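Local coordinates for cell division control protein 45 cdc45 putative (PDB 6CC2) that probably serves in eukaryotic DNA replication as a component of the replicative helicase, together with the MCM ring and the GINS complex, at residues D293-D298 and E326-F331; H273-A278 and G282-R287; R110-L115 and I122-S127; T6-L11 and L187-K192. All coordinates share one frame; numbering follows the deposited sequence.

Contact 1: residues D293-D298 and E326-F331; sequences DVLIAD and EGYSKF
Leu-295 and Tyr-328 mark the closest approach of two helical segments whose backbones stay well apart, their CA atoms 10.1 Å from each other. This is a surface helix-helix contact joining the C-terminal turns of helices 288-298 and 315-331, and it is bridged almost entirely by one long aromatic side chain. Tyr-328 reaches across from the second helix, and Leu-295 and Asp-298, one turn apart on the first, receive it. The CD2 methyl of Leu-295 approaches the ring obliquely, 3.6 Å from CE2 of Tyr-328, and the two side chains run past each other in opposite directions. At the far end of the ring, Tyr-328 OH donates to Asp-298 OD2 at 2.6 Å, a short bond. The hydroxyl meets OD2 on the anti side, 20° out of the carboxylate plane, while OD2 itself lies at the ring edge, in the plane of the ring; carboxylate and ring planes are 42° apart. With CG of Asp-298 anti to the backbone N (chi1 -168°), the acid is held out in front of the hydroxyl. The same OD2 has a weak, long ion pair with Lys-324, a charge that may help stabilise the carboxylate at this exposed place. Met-299 and Phe-334, from loops, also touch the tyrosine. The hydroxyl of Tyr-328 also packs against the aspartate stem, with OH 3.5 Å from Asp-298 CB.

Contact 2: residues H273-A278 and G282-R287; sequences HTREIA and GIWTSR
Ala-278 O gathers three partners where helix 275-281 ends. Gly-282 N and Ile-283 N reach it through weak bonds of 3.0 and 3.4 Å, and a water donates to it. That water, 3.0 Å from Ala-278 O, accepts in turn from Trp-284 N and so ties the departing loop to the last helical turn. The weak 6→1 bond from Ile-283 N, with Gly-282 at positive phi as the C' residue, suggests a Schellman-like C-cap. The chain then folds back, and Trp-284 lays one indole face over the Ala-278 methyl: CB stands 3.6 Å from the centroid of the five-membered ring, 26° off its normal, a CH-pi contact. Arg-275 meets the same ring at its edge, CG lying 3.8 Å from CH2 of Trp-284, while its guanidinium continues to Glu-456 and Asn-404. Ile-283, whose CG1 stands between the backbone N and the carbonyl carbon (chi1 56°), brings CD1 to 3.8 Å from Ala-278 CB. The indole NE1 is bonded to Phe-272 O, which helps set the rotation of the ring. The tryptophan is thus buried between helix 275-281, Phe-272 of helix 267-273, and Val-408 and Ile-412 of helix 393-417, just ahead of helix 288-298.

Contact 3: residues R110-L115 and I122-S127; sequences RPFNKL and IGLITS
Phe-112 points at strand 122-125 from its first side-chain atom: CB lies 4.0 Å from Leu-124 CD1. With CG anti to the carbonyl carbon (chi1 -67°), the ring is sent across the leucine, and CG comes 3.9 Å from Leu-124 CD1, which also lies by CD2 of the ring. One rim carbon, CD1 of Phe-112, meets Leu-124 CD2 at 3.8 Å; this methyl, also close to CE1, sits over one face, offset toward the rim, in a CH-pi contact. Farther round the rim, CE2 and CZ turn their edge to the Thr-126 methyl, with Phe-112 CE2 4.0 Å from Thr-126 CG2. The face opposite Leu-124 is covered by Arg-110, whose CD lies over the ring centre, while the ring's CZ sits 3.3 Å above the guanidinium plane. A water joins this arginine to the strand, 3.1 Å from Arg-110 NH1 and 2.9 Å from Ile-125 O; NH2 is held by Asp-107 O. Helix 114-118 follows, with Asn-113 as its N-cap, and leads back into strand 122-125, parallel to and beside 102-106. This is a beta-alpha-beta crossover, and Asp-107, Arg-110 and Pro-111 belong to the DSHRP sequence that probably corresponds to the DHH motif of RecJ-like phosphoesterases.

Contact 4: residues T6-L11 and L187-K192; sequences TSFEEL and LAIAKK
The Phe-8 ring carries Ile-189 CG1 over one face, 3.8 Å from the ring centroid and 15° off the normal, a CH-pi contact displaced toward the rim. Round the edge, near the ring plane, stand Ala-188 O, 4.0 Å from Phe-8 CE2, and the Lys-192 stem, whose CB lies 3.8 Å from Phe-8 CD2. A single aromatic side chain thus fits against a helical turn, touching Ala-188, Ile-189 and Lys-192 together. The helix backbone takes part directly: Ile-189 CA is 3.7 Å from Phe-8 CD2, and the CA atoms of Phe-8 and Ile-189 are 6.4 Å apart. Phe-8 and Ile-189 cross at about a right angle, as do Phe-8 and Lys-192. In the lysine, chi1 near 180° puts CG by the ring, 4.0 Å from Phe-8 CD2; the bend at chi2 (63°) then turns CD and the rest of the chain, whose ammonium has a long, weak ion pair with Glu-129. Ile-125 of strand 122-125 touches both Phe-8 and Leu-11, Leu-193 also touches the phenyl ring, and Met-45 of helix 33-48 lies against Ile-189. Phe-8 is buried where the first turn of helix 8-20 meets the C-terminal end of helix 182-192, next to the parallel sheet. Ala-188 O already receives Lys-192 N within its own helix. The grip between the two segments therefore comes from apolar surface and ring shape, with the aliphatic part of a lysine serving as one wall and its ammonium kept clear of the phenyl group.

How the contacts relate
From the N terminus, segment 6-11 opens contact 4, which closes only at 187-192, after the whole parallel sheet is complete. Contact 3 opens and closes within that long excursion, around one short helical connection. The two touch, Ile-125 CG2 lying 3.9 Å from Phe-8 CE1, so that strand 122-125 is shared between the crossover and the paired helices. Contacts 2 and 1 then follow in series, in the largely helical sequence between the two sheets: contact 2 closes at the loop before helix 288-298, on which contact 1 begins. Their centres are 13 Å apart and their nearest atoms about 5 Å, so they do not touch; contact 2 lies across the chain's centre from contacts 3 and 4.

Contact 1: residues D293-D298 and E326-F331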
loop_
_atom_site.group_PDB
_atom_site.type_symbol
_atom_site.label_atom_id
_atom_site.label_comp_id
_atom_site.label_asym_id
_atom_site.label_seq_id
_atom_site.Cartn_x
_atom_site.Cartn_y
_atom_site.Cartn_z
ATOM N N ASP A 293 -26.791 3.537 12.897
ATOM C CA ASP A 293 -27.556 2.745 13.859
ATOM C C ASP A 293 -28.885 2.290 13.279
ATOM O O ASP A 293 -29.363 1.187 13.601
ATOM C CB ASP A 293 -27.754 3.550 15.144
ATOM C CG ASP A 293 -26.475 3.651 15.971
ATOM O OD1 ASP A 293 -25.437 3.077 15.564
ATOM O OD2 ASP A 293 -26.487 4.312 17.031
ATOM N N VAL A 294 -29.507 3.119 12.431
ATOM C CA VAL A 294 -30.743 2.715 11.770
ATOM C C VAL A 294 -30.483 1.550 10.825
ATOM O O VAL A 294 -31.299 0.627 10.712
ATOM C CB VAL A 294 -31.368 3.915 11.031
ATOM C CG1 VAL A 294 -32.377 3.440 10.019
ATOM C CG2 VAL A 294 -32.002 4.867 12.029
ATOM N N LEU A 295 -29.355 1.578 10.120
ATOM C CA LEU A 295 -28.991 0.472 9.248
ATOM C C LEU A 295 -28.801 -0.814 10.050
ATOM O O LEU A 295 -29.273 -1.882 9.645
ATOM C CB LEU A 295 -27.719 0.821 8.482
ATOM C CG LEU A 295 -27.194 -0.114 7.389
ATOM C CD1 LEU A 295 -26.520 -1.353 7.961
ATOM C CD2 LEU A 295 -28.319 -0.500 6.436
ATOM N N ILE A 296 -28.096 -0.730 11.179
ATOM C CA ILE A 296 -27.855 -1.923 11.982
ATOM C C ILE A 296 -29.178 -2.509 12.455
ATOM O O ILE A 296 -29.383 -3.728 12.436
ATOM C CB ILE A 296 -26.933 -1.596 13.161
ATOM C CG1 ILE A 296 -25.573 -1.062 12.691
ATOM C CG2 ILE A 296 -26.733 -2.851 14.036
ATOM C CD1 ILE A 296 -24.816 -2.011 11.786
ATOM N N ALA A 297 -30.102 -1.644 12.881
ATOM C CA ALA A 297 -31.423 -2.096 13.308
ATOM C C ALA A 297 -32.202 -2.711 12.152
ATOM O O ALA A 297 -32.958 -3.672 12.353
ATOM C CB ALA A 297 -32.193 -0.935 13.925
ATOM N N ASP A 298 -32.033 -2.178 10.944
ATOM C CA ASP A 298 -32.690 -2.746 9.777
ATOM C C ASP A 298 -32.267 -4.188 9.529
ATOM O O ASP A 298 -33.034 -4.964 8.947
ATOM C CB ASP A 298 -32.372 -1.905 8.535
ATOM C CG ASP A 298 -33.251 -2.265 7.348
ATOM O OD1 ASP A 298 -34.364 -1.708 7.246
ATOM O OD2 ASP A 298 -32.835 -3.106 6.520
ATOM N N GLU A 326 -25.810 -8.969 1.411
ATOM C CA GLU A 326 -25.994 -9.407 0.036
ATOM C C GLU A 326 -27.011 -8.524 -0.672
ATOM O O GLU A 326 -26.752 -8.030 -1.775
ATOM C CB GLU A 326 -26.422 -10.874 0.005
ATOM C CG GLU A 326 -25.296 -11.852 0.326
ATOM C CD GLU A 326 -25.737 -13.305 0.265
ATOM O OE1 GLU A 326 -26.896 -13.565 -0.123
ATOM O OE2 GLU A 326 -24.923 -14.187 0.605
ATOM N N GLY A 327 -28.168 -8.295 -0.033
ATOM C CA GLY A 327 -29.173 -7.421 -0.619
ATOM C C GLY A 327 -28.701 -5.984 -0.726
ATOM O O GLY A 327 -28.840 -5.348 -1.774
ATOM N N TYR A 328 -28.131 -5.447 0.356
ATOM C CA TYR A 328 -27.630 -4.074 0.310
ATOM C C TYR A 328 -26.619 -3.906 -0.823
ATOM O O TYR A 328 -26.579 -2.866 -1.484
ATOM C CB TYR A 328 -26.978 -3.690 1.638
ATOM C CG TYR A 328 -27.901 -3.668 2.837
ATOM C CD1 TYR A 328 -29.261 -3.443 2.698
ATOM C CD2 TYR A 328 -27.397 -3.862 4.111
ATOM C CE1 TYR A 328 -30.095 -3.417 3.806
ATOM C CE2 TYR A 328 -28.207 -3.834 5.216
ATOM C CZ TYR A 328 -29.558 -3.617 5.062
ATOM O OH TYR A 328 -30.355 -3.600 6.180
ATOM N N SER A 329 -25.807 -4.930 -1.073
ATOM C CA SER A 329 -24.729 -4.797 -2.056
ATOM C C SER A 329 -25.291 -4.631 -3.461
ATOM O O SER A 329 -24.669 -3.975 -4.300
ATOM C CB SER A 329 -23.802 -6.010 -2.002
ATOM O OG SER A 329 -24.436 -7.151 -2.543
ATOM N N LYS A 330 -26.463 -5.204 -3.729
ATOM C CA LYS A 330 -27.089 -5.021 -5.032
ATOM C C LYS A 330 -27.790 -3.670 -5.115
ATOM O O LYS A 330 -27.766 -3.019 -6.163
ATOM C CB LYS A 330 -28.081 -6.165 -5.302
ATOM C CG LYS A 330 -27.419 -7.515 -5.496
ATOM C CD LYS A 330 -28.445 -8.638 -5.647
ATOM C CE LYS A 330 -29.064 -9.020 -4.310
ATOM N NZ LYS A 330 -30.063 -10.123 -4.444
ATOM N N PHE A 331 -28.407 -3.234 -4.018
ATOM C CA PHE A 331 -29.129 -1.964 -4.019
ATOM C C PHE A 331 -28.170 -0.785 -4.131
ATOM O O PHE A 331 -28.410 0.142 -4.914
ATOM C CB PHE A 331 -29.975 -1.861 -2.747
ATOM C CG PHE A 331 -30.925 -0.698 -2.733
ATOM C CD1 PHE A 331 -30.487 0.565 -2.366
ATOM C CD2 PHE A 331 -32.257 -0.871 -3.069
ATOM C CE1 PHE A 331 -31.356 1.636 -2.355
ATOM C CE2 PHE A 331 -33.134 0.202 -3.055
ATOM C CZ PHE A 331 -32.675 1.458 -2.687
#

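Contact 2: residues H273-A278 and G282-R287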
loop_
_atom_site.group_PDB
_atom_site.type_symbol
_atom_site.label_atom_id
_atom_site.label_comp_id
_atom_site.label_asym_id
_atom_site.label_seq_id
_atom_site.Cartn_x
_atom_site.Cartn_y
_atom_site.Cartn_z
ATOM N N HIS A 273 -15.852 1.536 9.096
ATOM C CA HIS A 273 -14.526 1.974 8.664
ATOM C C HIS A 273 -14.075 1.384 7.332
ATOM O O HIS A 273 -12.944 1.643 6.907
ATOM C CB HIS A 273 -13.511 1.656 9.754
ATOM C CG HIS A 273 -13.728 2.457 10.998
ATOM N ND1 HIS A 273 -14.636 2.088 11.974
ATOM C CD2 HIS A 273 -13.185 3.631 11.418
ATOM C CE1 HIS A 273 -14.635 2.994 12.937
ATOM N NE2 HIS A 273 -13.774 3.942 12.621
ATOM N N THR A 274 -14.914 0.604 6.665
ATOM C CA THR A 274 -14.613 0.111 5.321
ATOM C C THR A 274 -15.008 1.214 4.331
ATOM O O THR A 274 -16.185 1.492 4.119
ATOM C CB THR A 274 -15.341 -1.195 5.047
ATOM O OG1 THR A 274 -14.925 -2.180 6.026
ATOM C CG2 THR A 274 -15.016 -1.709 3.655
ATOM N N ARG A 275 -13.995 1.850 3.732
ATOM C CA ARG A 275 -14.189 3.153 3.139
ATOM C C ARG A 275 -15.156 3.137 1.968
ATOM O O ARG A 275 -15.989 4.041 1.844
ATOM C CB ARG A 275 -12.835 3.736 2.718
ATOM C CG ARG A 275 -11.928 3.886 3.907
ATOM C CD ARG A 275 -10.566 4.461 3.567
ATOM N NE ARG A 275 -9.705 4.382 4.739
ATOM C CZ ARG A 275 -8.426 4.752 4.764
ATOM N NH1 ARG A 275 -7.847 5.238 3.667
ATOM N NH2 ARG A 275 -7.725 4.616 5.882
ATOM N N GLU A 276 -15.014 2.172 1.065
ATOM C CA GLU A 276 -15.879 2.182 -0.115
ATOM C C GLU A 276 -17.320 1.899 0.272
ATOM O O GLU A 276 -18.246 2.479 -0.293
ATOM C CB GLU A 276 -15.404 1.146 -1.143
ATOM C CG GLU A 276 -16.346 1.045 -2.357
ATOM C CD GLU A 276 -15.824 0.128 -3.454
ATOM O OE1 GLU A 276 -14.602 0.138 -3.719
ATOM O OE2 GLU A 276 -16.641 -0.604 -4.051
ATOM N N ILE A 277 -17.513 1.036 1.270
ATOM C CA ILE A 277 -18.874 0.680 1.688
ATOM C C ILE A 277 -19.504 1.820 2.458
ATOM O O ILE A 277 -20.643 2.213 2.200
ATOM C CB ILE A 277 -18.821 -0.619 2.525
ATOM C CG1 ILE A 277 -18.061 -1.697 1.774
ATOM C CG2 ILE A 277 -20.203 -1.082 2.886
ATOM C CD1 ILE A 277 -18.557 -1.985 0.376
ATOM N N ALA A 278 -18.756 2.401 3.405
ATOM C CA ALA A 278 -19.284 3.547 4.151
ATOM C C ALA A 278 -19.659 4.696 3.227
ATOM O O ALA A 278 -20.694 5.356 3.415
ATOM C CB ALA A 278 -18.256 3.999 5.182
ATOM N N GLY A 282 -23.530 6.114 2.686
ATOM C CA GLY A 282 -23.806 7.465 3.134
ATOM C C GLY A 282 -23.765 7.659 4.637
ATOM O O GLY A 282 -24.387 8.586 5.152
ATOM N N ILE A 283 -23.005 6.823 5.358
ATOM C CA ILE A 283 -22.985 6.887 6.809
ATOM C C ILE A 283 -21.912 7.812 7.351
ATOM O O ILE A 283 -21.780 7.939 8.578
ATOM C CB ILE A 283 -22.809 5.472 7.398
ATOM C CG1 ILE A 283 -21.559 4.795 6.852
ATOM C CG2 ILE A 283 -24.040 4.638 7.084
ATOM C CD1 ILE A 283 -21.318 3.428 7.414
ATOM N N TRP A 284 -21.138 8.468 6.486
ATOM C CA TRP A 284 -20.156 9.453 6.923
ATOM C C TRP A 284 -20.671 10.879 6.757
ATOM O O TRP A 284 -19.881 11.826 6.793
ATOM C CB TRP A 284 -18.847 9.280 6.159
ATOM C CG TRP A 284 -18.057 8.062 6.545
ATOM C CD1 TRP A 284 -18.343 7.155 7.538
ATOM C CD2 TRP A 284 -16.842 7.620 5.949
ATOM N NE1 TRP A 284 -17.373 6.186 7.593
ATOM C CE2 TRP A 284 -16.440 6.443 6.624
ATOM C CE3 TRP A 284 -16.055 8.097 4.896
ATOM C CZ2 TRP A 284 -15.279 5.761 6.296
ATOM C CZ3 TRP A 284 -14.899 7.404 4.568
ATOM C CH2 TRP A 284 -14.528 6.244 5.264
ATOM N N THR A 285 -21.951 11.037 6.554
ATOM C CA THR A 285 -22.545 12.358 6.396
ATOM C C THR A 285 -22.854 12.951 7.772
ATOM O O THR A 285 -22.484 12.402 8.815
ATOM C CB THR A 285 -23.794 12.271 5.522
ATOM O OG1 THR A 285 -24.701 11.316 6.085
ATOM C CG2 THR A 285 -23.425 11.844 4.106
ATOM N N SER A 286 -23.517 14.107 7.792
ATOM C CA SER A 286 -23.900 14.718 9.054
ATOM C C SER A 286 -24.885 13.813 9.788
ATOM O O SER A 286 -25.838 13.298 9.191
ATOM C CB SER A 286 -24.515 16.094 8.804
ATOM O OG SER A 286 -25.608 16.003 7.908
ATOM N N ARG A 287 -24.648 13.612 11.086
ATOM C CA ARG A 287 -25.412 12.643 11.871
ATOM C C ARG A 287 -25.274 11.230 11.302
ATOM O O ARG A 287 -26.163 10.382 11.459
ATOM C CB ARG A 287 -26.890 13.046 11.963
ATOM C CG ARG A 287 -27.173 14.108 13.013
ATOM C CD ARG A 287 -28.597 14.620 12.906
ATOM N NE ARG A 287 -29.018 15.308 14.124
ATOM C CZ ARG A 287 -30.151 15.995 14.241
ATOM N NH1 ARG A 287 -30.981 16.089 13.210
ATOM N NH2 ARG A 287 -30.451 16.592 15.387
HETATM O O HOH W 1 -20.821 8.388 3.528
#

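Contact 3: residues R110-L115 and I122-S127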
loop_
_atom_site.group_PDB
_atom_site.type_symbol
_atom_site.label_atom_id
_atom_site.label_comp_id
_atom_site.label_asym_id
_atom_site.label_seq_id
_atom_site.Cartn_x
_atom_site.Cartn_y
_atom_site.Cartn_z
ATOM N N ARG A 110 3.780 0.934 -14.950
ATOM C CA ARG A 110 3.852 0.878 -16.410
ATOM C C ARG A 110 3.398 2.216 -16.976
ATOM O O ARG A 110 2.617 2.928 -16.335
ATOM C CB ARG A 110 2.962 -0.232 -16.996
ATOM C CG ARG A 110 3.344 -1.643 -16.581
ATOM C CD ARG A 110 4.603 -2.117 -17.297
ATOM N NE ARG A 110 4.789 -3.559 -17.080
ATOM C CZ ARG A 110 5.243 -4.086 -15.947
ATOM N NH1 ARG A 110 5.338 -5.399 -15.824
ATOM N NH2 ARG A 110 5.582 -3.301 -14.931
ATOM N N PRO A 111 3.855 2.581 -18.184
ATOM C CA PRO A 111 4.867 1.891 -19.001
ATOM C C PRO A 111 6.278 2.014 -18.434
ATOM O O PRO A 111 6.564 2.909 -17.651
ATOM C CB PRO A 111 4.778 2.594 -20.348
ATOM C CG PRO A 111 4.291 3.966 -20.018
ATOM C CD PRO A 111 3.313 3.755 -18.889
ATOM N N PHE A 112 7.161 1.106 -18.831
ATOM C CA PHE A 112 8.578 1.274 -18.540
ATOM C C PHE A 112 9.132 2.495 -19.273
ATOM O O PHE A 112 8.679 2.854 -20.368
ATOM C CB PHE A 112 9.345 0.035 -18.965
ATOM C CG PHE A 112 9.036 -1.195 -18.164
ATOM C CD1 PHE A 112 9.050 -1.167 -16.777
ATOM C CD2 PHE A 112 8.769 -2.391 -18.804
ATOM C CE1 PHE A 112 8.783 -2.313 -16.043
ATOM C CE2 PHE A 112 8.503 -3.539 -18.075
ATOM C CZ PHE A 112 8.506 -3.500 -16.706
ATOM N N ASN A 113 10.121 3.138 -18.663
ATOM C CA ASN A 113 10.843 4.206 -19.350
ATOM C C ASN A 113 11.524 3.664 -20.605
ATOM O O ASN A 113 12.187 2.629 -20.568
ATOM C CB ASN A 113 11.875 4.831 -18.410
ATOM C CG ASN A 113 12.755 5.859 -19.108
ATOM O OD1 ASN A 113 13.755 5.517 -19.722
ATOM N ND2 ASN A 113 12.377 7.128 -19.011
ATOM N N LYS A 114 11.367 4.382 -21.720
ATOM C CA LYS A 114 11.849 3.874 -23.002
ATOM C C LYS A 114 13.360 3.702 -23.009
ATOM O O LYS A 114 13.883 2.768 -23.636
ATOM C CB LYS A 114 11.392 4.786 -24.133
ATOM C CG LYS A 114 9.921 4.600 -24.502
ATOM C CD LYS A 114 9.415 5.705 -25.427
ATOM C CE LYS A 114 10.142 5.709 -26.762
ATOM N NZ LYS A 114 9.672 6.820 -27.638
ATOM N N LEU A 115 14.090 4.599 -22.345
ATOM C CA LEU A 115 15.544 4.460 -22.326
ATOM C C LEU A 115 15.973 3.311 -21.422
ATOM O O LEU A 115 17.012 2.683 -21.668
ATOM C CB LEU A 115 16.197 5.769 -21.897
ATOM C CG LEU A 115 15.979 6.940 -22.849
ATOM C CD1 LEU A 115 16.602 8.212 -22.275
ATOM C CD2 LEU A 115 16.535 6.661 -24.229
ATOM N N ILE A 122 20.339 -2.551 -18.286
ATOM C CA ILE A 122 19.266 -2.431 -17.313
ATOM C C ILE A 122 18.312 -3.593 -17.561
ATOM O O ILE A 122 17.759 -3.724 -18.659
ATOM C CB ILE A 122 18.546 -1.079 -17.416
ATOM C CG1 ILE A 122 19.521 0.054 -17.106
ATOM C CG2 ILE A 122 17.349 -1.027 -16.441
ATOM C CD1 ILE A 122 18.986 1.438 -17.384
ATOM N N GLY A 123 18.155 -4.450 -16.558
ATOM C CA GLY A 123 17.316 -5.624 -16.696
ATOM C C GLY A 123 15.935 -5.432 -16.090
ATOM O O GLY A 123 15.770 -5.554 -14.871
ATOM N N LEU A 124 14.953 -5.114 -16.931
ATOM C CA LEU A 124 13.565 -4.977 -16.503
ATOM C C LEU A 124 12.909 -6.354 -16.479
ATOM O O LEU A 124 12.623 -6.932 -17.528
ATOM C CB LEU A 124 12.815 -4.039 -17.448
ATOM C CG LEU A 124 13.276 -2.605 -17.550
ATOM C CD1 LEU A 124 12.775 -1.967 -18.836
ATOM C CD2 LEU A 124 12.783 -1.813 -16.334
ATOM N N ILE A 125 12.666 -6.877 -15.299
ATOM C CA ILE A 125 12.197 -8.252 -15.150
ATOM C C ILE A 125 10.680 -8.296 -15.242
ATOM O O ILE A 125 9.972 -7.560 -14.537
ATOM C CB ILE A 125 12.688 -8.872 -13.831
ATOM C CG1 ILE A 125 14.206 -8.900 -13.807
ATOM C CG2 ILE A 125 12.127 -10.279 -13.663
ATOM C CD1 ILE A 125 14.778 -9.341 -12.470
ATOM N N THR A 126 10.180 -9.161 -16.128
ATOM C CA THR A 126 8.760 -9.450 -16.233
ATOM C C THR A 126 8.583 -10.960 -16.191
ATOM O O THR A 126 9.526 -11.718 -16.452
ATOM C CB THR A 126 8.151 -8.914 -17.538
ATOM O OG1 THR A 126 8.580 -9.747 -18.616
ATOM C CG2 THR A 126 8.594 -7.484 -17.799
ATOM N N SER A 127 7.366 -11.393 -15.882
ATOM C CA SER A 127 7.086 -12.815 -15.710
ATOM C C SER A 127 6.734 -13.539 -16.999
ATOM O O SER A 127 6.623 -14.774 -16.986
ATOM C CB SER A 127 5.944 -12.997 -14.717
ATOM O OG SER A 127 4.726 -12.566 -15.299
HETATM O O HOH W 2 7.256 -6.764 -13.755
#

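Contact 4: residues T6-L11 and L187-K192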
loop_
_atom_site.group_PDB
_atom_site.type_symbol
_atom_site.label_atom_id
_atom_site.label_comp_id
_atom_site.label_asym_id
_atom_site.label_seq_id
_atom_site.Cartn_x
_atom_site.Cartn_y
_atom_site.Cartn_z
ATOM N N THR A 6 12.430 -16.805 -20.145
ATOM C CA THR A 6 13.451 -17.532 -20.876
ATOM C C THR A 6 14.865 -17.161 -20.443
ATOM O O THR A 6 15.807 -17.873 -20.813
ATOM C CB THR A 6 13.287 -17.286 -22.379
ATOM O OG1 THR A 6 14.077 -18.232 -23.104
ATOM C CG2 THR A 6 13.730 -15.879 -22.743
ATOM N N SER A 7 15.037 -16.089 -19.672
ATOM C CA SER A 7 16.348 -15.632 -19.236
ATOM C C SER A 7 16.582 -15.806 -17.743
ATOM O O SER A 7 17.657 -15.448 -17.257
ATOM C CB SER A 7 16.537 -14.147 -19.601
ATOM O OG SER A 7 16.378 -13.949 -20.997
ATOM N N PHE A 8 15.609 -16.336 -16.998
ATOM C CA PHE A 8 15.767 -16.420 -15.550
ATOM C C PHE A 8 16.921 -17.345 -15.171
ATOM O O PHE A 8 17.646 -17.085 -14.203
ATOM C CB PHE A 8 14.474 -16.915 -14.893
ATOM C CG PHE A 8 13.331 -15.933 -14.933
ATOM C CD1 PHE A 8 13.512 -14.630 -15.349
ATOM C CD2 PHE A 8 12.066 -16.336 -14.538
ATOM C CE1 PHE A 8 12.444 -13.734 -15.368
ATOM C CE2 PHE A 8 10.991 -15.454 -14.561
ATOM C CZ PHE A 8 11.189 -14.154 -14.982
ATOM N N GLU A 9 17.091 -18.442 -15.908
ATOM C CA GLU A 9 18.173 -19.377 -15.611
ATOM C C GLU A 9 19.532 -18.700 -15.760
ATOM O O GLU A 9 20.387 -18.788 -14.869
ATOM C CB GLU A 9 18.071 -20.603 -16.516
ATOM C CG GLU A 9 19.029 -21.722 -16.127
ATOM C CD GLU A 9 18.931 -22.925 -17.049
ATOM O OE1 GLU A 9 18.047 -22.935 -17.931
ATOM O OE2 GLU A 9 19.745 -23.856 -16.890
ATOM N N GLU A 10 19.745 -18.006 -16.879
ATOM C CA GLU A 10 20.999 -17.289 -17.077
ATOM C C GLU A 10 21.194 -16.219 -16.009
ATOM O O GLU A 10 22.310 -16.003 -15.520
ATOM C CB GLU A 10 21.021 -16.675 -18.476
ATOM C CG GLU A 10 22.293 -15.905 -18.803
ATOM C CD GLU A 10 22.260 -15.285 -20.187
ATOM O OE1 GLU A 10 21.367 -15.644 -20.983
ATOM O OE2 GLU A 10 23.127 -14.434 -20.477
ATOM N N LEU A 11 20.114 -15.531 -15.622
ATOM C CA LEU A 11 20.214 -14.493 -14.607
ATOM C C LEU A 11 20.696 -15.069 -13.286
ATOM O O LEU A 11 21.640 -14.553 -12.675
ATOM C CB LEU A 11 18.858 -13.806 -14.444
ATOM C CG LEU A 11 18.815 -12.515 -13.621
ATOM C CD1 LEU A 11 17.573 -11.689 -13.962
ATOM C CD2 LEU A 11 18.864 -12.804 -12.129
ATOM N N LEU A 187 7.726 -14.831 -7.395
ATOM C CA LEU A 187 7.154 -16.176 -7.435
ATOM C C LEU A 187 7.350 -16.811 -8.802
ATOM O O LEU A 187 7.662 -18.009 -8.905
ATOM C CB LEU A 187 5.665 -16.135 -7.089
ATOM C CG LEU A 187 4.912 -17.459 -7.210
ATOM C CD1 LEU A 187 5.403 -18.499 -6.187
ATOM C CD2 LEU A 187 3.400 -17.192 -7.031
ATOM N N ALA A 188 7.216 -16.013 -9.869
ATOM C CA ALA A 188 7.415 -16.546 -11.217
ATOM C C ALA A 188 8.857 -16.989 -11.442
ATOM O O ALA A 188 9.094 -17.991 -12.116
ATOM C CB ALA A 188 7.010 -15.504 -12.259
ATOM N N ILE A 189 9.831 -16.249 -10.904
ATOM C CA ILE A 189 11.229 -16.671 -10.987
ATOM C C ILE A 189 11.410 -18.009 -10.289
ATOM O O ILE A 189 12.039 -18.922 -10.820
ATOM C CB ILE A 189 12.159 -15.598 -10.385
ATOM C CG1 ILE A 189 12.084 -14.307 -11.216
ATOM C CG2 ILE A 189 13.577 -16.128 -10.290
ATOM C CD1 ILE A 189 12.759 -13.114 -10.554
ATOM N N ALA A 190 10.873 -18.133 -9.077
ATOM C CA ALA A 190 11.053 -19.366 -8.314
ATOM C C ALA A 190 10.438 -20.564 -9.040
ATOM O O ALA A 190 11.020 -21.646 -9.059
ATOM C CB ALA A 190 10.442 -19.209 -6.925
ATOM N N LYS A 191 9.272 -20.371 -9.664
ATOM C CA LYS A 191 8.613 -21.459 -10.371
ATOM C C LYS A 191 9.424 -21.887 -11.580
ATOM O O LYS A 191 9.617 -23.082 -11.817
ATOM C CB LYS A 191 7.212 -21.027 -10.801
ATOM C CG LYS A 191 6.220 -20.887 -9.652
ATOM C CD LYS A 191 4.824 -20.480 -10.134
ATOM C CE LYS A 191 4.268 -21.427 -11.193
ATOM N NZ LYS A 191 4.328 -22.860 -10.783
ATOM N N LYS A 192 9.906 -20.911 -12.360
ATOM C CA LYS A 192 10.678 -21.236 -13.559
ATOM C C LYS A 192 11.953 -21.987 -13.207
ATOM O O LYS A 192 12.402 -22.877 -13.958
ATOM C CB LYS A 192 10.999 -19.952 -14.321
ATOM C CG LYS A 192 11.837 -20.157 -15.589
ATOM C CD LYS A 192 11.105 -21.015 -16.624
ATOM C CE LYS A 192 11.847 -21.023 -17.947
ATOM N NZ LYS A 192 11.081 -21.733 -19.006
#